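Local atomic coordinates of solute-binding protein (Thermoactinomyces vulgaris, PDB entry 2ZYO), a protein that binds cyclodextrins and maltodextrins, here maltotetraose, and probably delivers them to a membrane transport system for uptake. Residues V23-N26 against V31-N34; L33-K38 against F313-E318; N172-T177 against N365-V370. One frame throughout, in Å; residues are numbered along the deposited sequence.

Overall arrangement
Contacts 1 and 2 lie side by side, their centres about 8 Å apart, and both use helix 30-47. Contact 1 is buried and ties that helix to strand 20-25 of its own beta-alpha-beta unit. Contact 2 is only partly buried and joins the helix to the end of helix 306-316, far along the chain. Contact 3 is buried too. Its centre is about 34 Å from the other two, on the opposite side of the chain's centre, and it holds part of the sugar pocket. The chemistry follows the place. Contact 1 relies on packing and bridging waters, contact 2 on one amide-carboxylate bond, and contact 3 on a histidine-threonine bond beside sugar-binding groups.

Contact 1: residues V23-N26 against V31-N34; sequences VWEN and VQLN
The CA atoms of E25 and L33 come within 5.7 Å of each other where the end of strand 20-25 meets the start of helix 30-47. E25 carries much of the contact. Its CG is anti to the backbone N (chi1 -178°) and the chain then bends at chi2 (59°). This lays CG against the helix backbone, 3.7 Å from L33 CA and also close to Q32 O. The carboxylate turns back to its own strand end. Its OE2 takes the N-H of N26 at 2.7 Å, through the lone pair that faces away from OE1, and this limits its rotation. Two waters complete the link to the helix. One donates to E25 OE1 and to Q32 O. The other donates to E25 OE2 and to Q32 OE1, 2.7 Å from each of these atoms. OE1 also has a salt bridge to K126 and a hydrogen bond to T36, so the buried charge is probably well compensated.

The amides of N26 and Q32 pack without bonding to each other. Their planes are 64° apart, and N26 ND2 is 3.6 Å from Q32 OE1. Each is held by the connecting loop instead: N26 OD1 takes the backbone N of D28, and Q32 NE2 reaches D29.

L33 adds carbon contacts. Its CD1 is 3.9 Å from E25 CB, and its CB sits 3.6 Å from N26 O. This carbonyl oxygen is buried here with no polar partner in the model. L33 also packs on V53 of strand 50-55, which pairs in parallel with strand 20-25. The arrangement is that of a beta-alpha-beta crossover, a building unit of the periplasmic-binding-protein fold, with the helix packed against its two strands.

Contact 2: residues L33-K38 against F313-E318; sequences LNNTKK and FKETGE
The amide of N35 and the carboxylate of E315 are turned 60° against each other and meet at a single atom pair, ND2 and OE2. E315 OE2 lies nearly in the N35 amide plane, straight ahead of an ND2 hydrogen. From the other side, ND2 meets OE2 on its anti side, 20° out of the carboxylate plane. The F313 ring takes no part across the contact. The backbone carbon of E318 lies at its edge, in plane, and the ring packs on M330, I331 and P320.

The N35 to E315 hydrogen bond is short, 2.8 Å from ND2 to OE2. N35 has CG anti to its backbone nitrogen (chi1 -175°), which places the amide between the two helices, where ND2 can meet OE2. OE2 also rests 3.3 Å from N35 CB. The second ND2 partner is S311 OG, one turn earlier on the facing helix. The amide therefore spans two positions of that helix.

The contact joins two helices distant in sequence: the helix of the first beta-alpha-beta unit and the last turn of helix 306-316. That last turn has its own finish. G317 N bonds to F313 O at 2.7 Å, and G317 then leaves helical angles with positive phi. T316 OG1 accepts from E318 N at 3.2 Å, which makes an ST turn. T316 also packs on V31 and Q32 of helix 30-47.

E315 is exposed. K38 NZ stands 6.6 Å from E315 OE2, too far for a salt bridge, though its charge probably favours the carboxylate. The side chain of E318 has salt bridges to R312 and K282.

Contact 3: residues N172-T177 against N365-V370; sequences NNFYYT and NAHTFV. With GLC (alpha-D-glucopyranose), chain B; GLC (alpha-D-glucopyranose), chain C.
H367 has CG anti to its carbonyl carbon (chi1 -81°), and T177 has OG1 between its backbone N and carbonyl carbon (chi1 62°). These rotations point the two side chains at one another, and H367 NE2 meets T177 OG1 at 2.8 Å. H367 ND1 bonds to I363 O, so both ring nitrogens are held. One ring face lies beneath the peptide link of N173 and F174, with F174 N near the rim. H367 CB presses on N172 O at 3.3 Å. Two waters bridge N172 to T368 OG1, one from N172 O and one from ND2, which also bonds to L228 O.

On the pocket side, N173 is the N-cap of helix 174-183. Its OD1 takes Y175 N at 3.0 Å and also the O6 hydroxyl of the chain C glucose at 3.0 Å. Its ND2 gives to O6 of the chain B glucose, 3.2 Å away, and to E170. With an alanine here, both O6 groups would probably lose this partner and Y175 N its cap. The Y175 ring lies flat against the chain B sugar, whose C4 is 3.9 Å above the ring centre. Y176 adds carbon contact to C6 of that sugar. One aromatic face, that of Y175, thus meets sugar carbon while one amide reads two hydroxyls, a pairing suited to glucose chains.

Contact 1: residues V23-N26 against V31-N34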
# COMPACT_ATOMS: atom_id res chain seq x y z
N VAL A 23 -6.52 -12.13 19.06
CA VAL A 23 -5.91 -11.53 17.88
C VAL A 23 -6.70 -11.99 16.66
O VAL A 23 -6.98 -13.18 16.52
CB VAL A 23 -4.43 -11.99 17.74
CG1 VAL A 23 -3.84 -11.55 16.42
CG2 VAL A 23 -3.59 -11.45 18.89
N TRP A 24 -7.08 -11.05 15.79
CA TRP A 24 -7.71 -11.39 14.51
C TRP A 24 -6.68 -11.30 13.40
O TRP A 24 -6.00 -10.28 13.25
CB TRP A 24 -8.89 -10.48 14.19
CG TRP A 24 -10.09 -10.64 15.07
CD1 TRP A 24 -10.34 -11.66 15.95
CD2 TRP A 24 -11.23 -9.78 15.13
NE1 TRP A 24 -11.55 -11.46 16.57
CE2 TRP A 24 -12.12 -10.32 16.08
CE3 TRP A 24 -11.58 -8.59 14.47
CZ2 TRP A 24 -13.34 -9.71 16.39
CZ3 TRP A 24 -12.79 -7.99 14.78
CH2 TRP A 24 -13.66 -8.55 15.73
N GLU A 25 -6.57 -12.37 12.61
CA GLU A 25 -5.62 -12.43 11.51
C GLU A 25 -6.29 -12.91 10.22
O GLU A 25 -7.27 -13.66 10.27
CB GLU A 25 -4.43 -13.32 11.88
CG GLU A 25 -3.32 -13.43 10.82
CD GLU A 25 -2.70 -12.09 10.45
OE1 GLU A 25 -1.60 -11.79 10.95
OE2 GLU A 25 -3.32 -11.33 9.67
N ASN A 26 -5.74 -12.48 9.09
CA ASN A 26 -6.24 -12.80 7.75
C ASN A 26 -6.74 -14.23 7.59
O ASN A 26 -6.02 -15.18 7.88
CB ASN A 26 -5.15 -12.50 6.71
CG ASN A 26 -5.67 -12.55 5.28
OD1 ASN A 26 -6.87 -12.68 5.05
ND2 ASN A 26 -4.76 -12.42 4.32
N VAL A 31 -0.64 -18.93 5.16
CA VAL A 31 0.69 -18.67 5.73
C VAL A 31 0.74 -17.45 6.65
O VAL A 31 1.47 -17.44 7.64
CB VAL A 31 1.83 -18.61 4.65
CG1 VAL A 31 1.90 -19.91 3.87
CG2 VAL A 31 1.66 -17.42 3.71
N GLN A 32 -0.05 -16.42 6.33
CA GLN A 32 -0.15 -15.23 7.18
C GLN A 32 -0.77 -15.61 8.52
O GLN A 32 -0.30 -15.16 9.57
CB GLN A 32 -0.99 -14.14 6.51
CG GLN A 32 -0.30 -13.43 5.35
CD GLN A 32 -1.11 -12.26 4.82
OE1 GLN A 32 -1.57 -11.41 5.57
NE2 GLN A 32 -1.26 -12.21 3.50
N LEU A 33 -1.81 -16.43 8.47
CA LEU A 33 -2.52 -16.88 9.66
C LEU A 33 -1.63 -17.75 10.54
O LEU A 33 -1.53 -17.52 11.75
CB LEU A 33 -3.80 -17.63 9.28
CG LEU A 33 -4.71 -18.14 10.40
CD1 LEU A 33 -5.35 -17.00 11.19
CD2 LEU A 33 -5.79 -19.07 9.84
N ASN A 34 -0.98 -18.74 9.93
CA ASN A 34 -0.12 -19.66 10.67
C ASN A 34 1.13 -19.02 11.26
O ASN A 34 1.59 -19.43 12.33
CB ASN A 34 0.23 -20.89 9.82
CG ASN A 34 -1.01 -21.66 9.37
OD1 ASN A 34 -2.04 -21.65 10.04
ND2 ASN A 34 -0.89 -22.33 8.23
O HOH W 1 0.44 -12.52 9.29
O HOH W 2 -1.90 -9.99 7.83

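Contact 2: residues L33-K38 against F313-E318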
# COMPACT_ATOMS: atom_id res chain seq x y z
N LEU A 33 -1.81 -16.43 8.47
CA LEU A 33 -2.52 -16.88 9.66
C LEU A 33 -1.63 -17.75 10.54
O LEU A 33 -1.53 -17.52 11.75
CB LEU A 33 -3.80 -17.63 9.28
CG LEU A 33 -4.71 -18.14 10.40
CD1 LEU A 33 -5.35 -17.00 11.19
CD2 LEU A 33 -5.79 -19.07 9.84
N ASN A 34 -0.98 -18.74 9.93
CA ASN A 34 -0.12 -19.66 10.67
C ASN A 34 1.13 -19.02 11.26
O ASN A 34 1.59 -19.43 12.33
CB ASN A 34 0.23 -20.89 9.82
CG ASN A 34 -1.01 -21.66 9.37
OD1 ASN A 34 -2.04 -21.65 10.04
ND2 ASN A 34 -0.89 -22.33 8.23
N ASN A 35 1.68 -18.01 10.58
CA ASN A 35 2.81 -17.26 11.14
C ASN A 35 2.42 -16.52 12.41
O ASN A 35 3.16 -16.53 13.40
CB ASN A 35 3.39 -16.27 10.12
CG ASN A 35 4.64 -15.59 10.65
OD1 ASN A 35 4.58 -14.46 11.14
ND2 ASN A 35 5.77 -16.28 10.57
N THR A 36 1.25 -15.88 12.39
CA THR A 36 0.73 -15.21 13.58
C THR A 36 0.44 -16.23 14.68
O THR A 36 0.73 -15.98 15.85
CB THR A 36 -0.50 -14.34 13.25
OG1 THR A 36 -0.08 -13.28 12.38
CG2 THR A 36 -1.11 -13.72 14.51
N LYS A 37 -0.10 -17.39 14.31
CA LYS A 37 -0.33 -18.47 15.27
C LYS A 37 0.98 -18.93 15.91
O LYS A 37 1.01 -19.21 17.11
CB LYS A 37 -1.06 -19.65 14.61
CG LYS A 37 -2.53 -19.38 14.29
CD LYS A 37 -3.23 -20.64 13.79
CE LYS A 37 -4.67 -20.36 13.37
NZ LYS A 37 -5.55 -19.89 14.47
N LYS A 38 2.05 -18.98 15.12
CA LYS A 38 3.37 -19.36 15.64
C LYS A 38 3.85 -18.39 16.71
O LYS A 38 4.22 -18.81 17.82
CB LYS A 38 4.40 -19.45 14.51
CG LYS A 38 5.82 -19.73 15.00
CD LYS A 38 6.86 -19.48 13.93
CE LYS A 38 8.27 -19.54 14.50
NZ LYS A 38 8.62 -20.89 15.04
N PHE A 313 8.54 -12.57 7.15
CA PHE A 313 8.97 -12.35 5.77
C PHE A 313 9.25 -13.66 5.05
O PHE A 313 8.81 -13.86 3.92
CB PHE A 313 10.20 -11.44 5.68
CG PHE A 313 10.86 -11.47 4.34
CD1 PHE A 313 10.24 -10.89 3.23
CD2 PHE A 313 12.07 -12.14 4.16
CE1 PHE A 313 10.83 -10.94 1.98
CE2 PHE A 313 12.66 -12.20 2.90
CZ PHE A 313 12.04 -11.59 1.81
N LYS A 314 10.00 -14.55 5.70
CA LYS A 314 10.40 -15.81 5.09
C LYS A 314 9.20 -16.72 4.78
O LYS A 314 9.20 -17.43 3.78
CB LYS A 314 11.44 -16.54 5.96
CG LYS A 314 12.78 -15.81 6.04
CD LYS A 314 13.73 -16.47 7.03
CE LYS A 314 14.95 -15.60 7.28
NZ LYS A 314 15.87 -16.21 8.29
N GLU A 315 8.18 -16.65 5.63
CA GLU A 315 6.96 -17.44 5.43
C GLU A 315 6.01 -16.82 4.41
O GLU A 315 5.50 -17.52 3.53
CB GLU A 315 6.20 -17.62 6.76
CG GLU A 315 6.76 -18.69 7.68
CD GLU A 315 5.67 -19.34 8.52
OE1 GLU A 315 5.06 -20.33 8.06
OE2 GLU A 315 5.42 -18.86 9.64
N THR A 316 5.78 -15.51 4.52
CA THR A 316 4.74 -14.83 3.75
C THR A 316 5.23 -14.11 2.49
O THR A 316 4.44 -13.87 1.57
CB THR A 316 3.98 -13.78 4.60
OG1 THR A 316 4.85 -12.69 4.90
CG2 THR A 316 3.44 -14.40 5.89
N GLY A 317 6.51 -13.76 2.47
CA GLY A 317 7.09 -13.01 1.35
C GLY A 317 6.80 -11.52 1.39
O GLY A 317 7.21 -10.77 0.49
N GLU A 318 6.08 -11.08 2.43
CA GLU A 318 5.75 -9.67 2.61
C GLU A 318 6.89 -8.95 3.30
O GLU A 318 7.37 -9.40 4.35
CB GLU A 318 4.44 -9.51 3.40
CG GLU A 318 3.22 -10.18 2.77
CD GLU A 318 1.90 -9.76 3.41
OE1 GLU A 318 1.88 -9.48 4.62
OE2 GLU A 318 0.88 -9.71 2.69

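Contact 3: residues N172-T177 against N365-V370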
# COMPACT_ATOMS: atom_id res chain seq x y z
N ASN A 172 -4.79 4.02 -16.23
CA ASN A 172 -6.07 4.67 -15.99
C ASN A 172 -6.50 4.57 -14.52
O ASN A 172 -7.66 4.80 -14.18
CB ASN A 172 -7.15 4.10 -16.92
CG ASN A 172 -7.32 2.59 -16.78
OD1 ASN A 172 -6.62 1.94 -16.01
ND2 ASN A 172 -8.26 2.04 -17.54
N ASN A 173 -5.54 4.24 -13.67
CA ASN A 173 -5.77 4.05 -12.24
C ASN A 173 -4.79 4.90 -11.45
O ASN A 173 -3.58 4.70 -11.54
CB ASN A 173 -5.61 2.56 -11.89
CG ASN A 173 -6.01 2.23 -10.46
OD1 ASN A 173 -5.92 3.06 -9.55
ND2 ASN A 173 -6.43 0.98 -10.24
N PHE A 174 -5.33 5.86 -10.69
CA PHE A 174 -4.52 6.83 -9.94
C PHE A 174 -3.56 6.19 -8.94
O PHE A 174 -2.50 6.75 -8.65
CB PHE A 174 -5.44 7.85 -9.25
CG PHE A 174 -4.71 8.92 -8.48
CD1 PHE A 174 -3.88 9.83 -9.13
CD2 PHE A 174 -4.88 9.04 -7.10
CE1 PHE A 174 -3.22 10.83 -8.42
CE2 PHE A 174 -4.22 10.04 -6.38
CZ PHE A 174 -3.39 10.93 -7.04
N TYR A 175 -3.93 5.03 -8.40
CA TYR A 175 -3.02 4.32 -7.51
C TYR A 175 -1.68 4.06 -8.20
O TYR A 175 -0.61 4.19 -7.59
CB TYR A 175 -3.63 3.00 -7.00
CG TYR A 175 -2.64 2.22 -6.17
CD1 TYR A 175 -2.46 2.53 -4.82
CD2 TYR A 175 -1.85 1.23 -6.74
CE1 TYR A 175 -1.52 1.84 -4.05
CE2 TYR A 175 -0.91 0.53 -5.98
CZ TYR A 175 -0.75 0.85 -4.64
OH TYR A 175 0.18 0.17 -3.89
N TYR A 176 -1.75 3.70 -9.48
CA TYR A 176 -0.56 3.34 -10.26
C TYR A 176 0.14 4.56 -10.85
O TYR A 176 1.37 4.59 -10.92
CB TYR A 176 -0.93 2.34 -11.36
CG TYR A 176 -1.36 1.00 -10.81
CD1 TYR A 176 -0.44 -0.03 -10.63
CD2 TYR A 176 -2.69 0.76 -10.45
CE1 TYR A 176 -0.82 -1.26 -10.12
CE2 TYR A 176 -3.09 -0.47 -9.93
CZ TYR A 176 -2.15 -1.48 -9.77
OH TYR A 176 -2.52 -2.70 -9.26
N THR A 177 -0.64 5.55 -11.25
CA THR A 177 -0.10 6.73 -11.92
C THR A 177 0.35 7.82 -10.95
O THR A 177 0.86 8.86 -11.38
CB THR A 177 -1.12 7.35 -12.89
OG1 THR A 177 -2.26 7.79 -12.15
CG2 THR A 177 -1.54 6.34 -13.93
N ASN A 365 -12.12 7.92 -12.89
CA ASN A 365 -13.00 8.30 -13.99
C ASN A 365 -12.36 9.37 -14.86
O ASN A 365 -12.43 9.31 -16.09
CB ASN A 365 -14.36 8.77 -13.46
CG ASN A 365 -15.21 7.63 -12.93
OD1 ASN A 365 -14.85 6.46 -13.03
ND2 ASN A 365 -16.35 7.98 -12.35
N ALA A 366 -11.72 10.35 -14.21
CA ALA A 366 -10.97 11.39 -14.91
C ALA A 366 -9.87 10.80 -15.80
O ALA A 366 -9.66 11.27 -16.92
CB ALA A 366 -10.39 12.39 -13.92
N HIS A 367 -9.18 9.78 -15.29
CA HIS A 367 -8.20 9.04 -16.08
C HIS A 367 -8.84 8.41 -17.32
O HIS A 367 -8.29 8.50 -18.42
CB HIS A 367 -7.53 7.95 -15.25
CG HIS A 367 -6.42 8.44 -14.38
ND1 HIS A 367 -6.63 9.24 -13.27
CD2 HIS A 367 -5.08 8.23 -14.43
CE1 HIS A 367 -5.47 9.51 -12.70
NE2 HIS A 367 -4.51 8.91 -13.38
N THR A 368 -10.01 7.79 -17.14
CA THR A 368 -10.75 7.16 -18.23
C THR A 368 -11.15 8.17 -19.30
O THR A 368 -10.95 7.93 -20.49
CB THR A 368 -11.98 6.39 -17.71
OG1 THR A 368 -11.54 5.28 -16.91
CG2 THR A 368 -12.83 5.85 -18.85
N PHE A 369 -11.71 9.31 -18.87
CA PHE A 369 -12.15 10.34 -19.82
C PHE A 369 -10.99 10.89 -20.64
O PHE A 369 -11.14 11.16 -21.84
CB PHE A 369 -12.90 11.48 -19.10
CG PHE A 369 -14.12 11.03 -18.33
CD1 PHE A 369 -14.99 10.08 -18.86
CD2 PHE A 369 -14.41 11.58 -17.09
CE1 PHE A 369 -16.11 9.67 -18.15
CE2 PHE A 369 -15.53 11.18 -16.37
CZ PHE A 369 -16.38 10.22 -16.91
N VAL A 370 -9.83 11.04 -20.00
CA VAL A 370 -8.61 11.48 -20.69
C VAL A 370 -8.09 10.40 -21.65
O VAL A 370 -7.78 10.69 -22.80
CB VAL A 370 -7.50 11.90 -19.68
CG1 VAL A 370 -6.19 12.19 -20.39
CG2 VAL A 370 -7.94 13.13 -18.90
C1 GLC B . -3.26 -3.21 -5.07
C2 GLC B . -3.29 -2.55 -3.67
C3 GLC B . -4.52 -1.65 -3.45
C4 GLC B . -4.79 -0.76 -4.66
C5 GLC B . -4.83 -1.61 -5.93
C6 GLC B . -5.09 -0.79 -7.18
O1 GLC B . -4.17 -4.25 -5.16
O2 GLC B . -3.23 -3.55 -2.65
O3 GLC B . -4.31 -0.83 -2.31
O4 GLC B . -6.06 -0.10 -4.49
O5 GLC B . -3.55 -2.26 -6.10
O6 GLC B . -6.45 -0.88 -7.59
C1 GLC C . -5.98 1.27 -4.19
C2 GLC C . -6.83 1.58 -2.96
C3 GLC C . -8.31 1.39 -3.28
C4 GLC C . -8.70 2.25 -4.49
C5 GLC C . -7.77 1.94 -5.67
C6 GLC C . -8.01 2.84 -6.86
O2 GLC C . -6.47 0.71 -1.89
O3 GLC C . -9.10 1.76 -2.16
O4 GLC C . -10.05 1.99 -4.85
O5 GLC C . -6.39 2.09 -5.29
O6 GLC C . -8.35 2.09 -8.02
O HOH W 3 -10.26 3.88 -14.55
O HOH W 4 -10.33 3.60 -18.92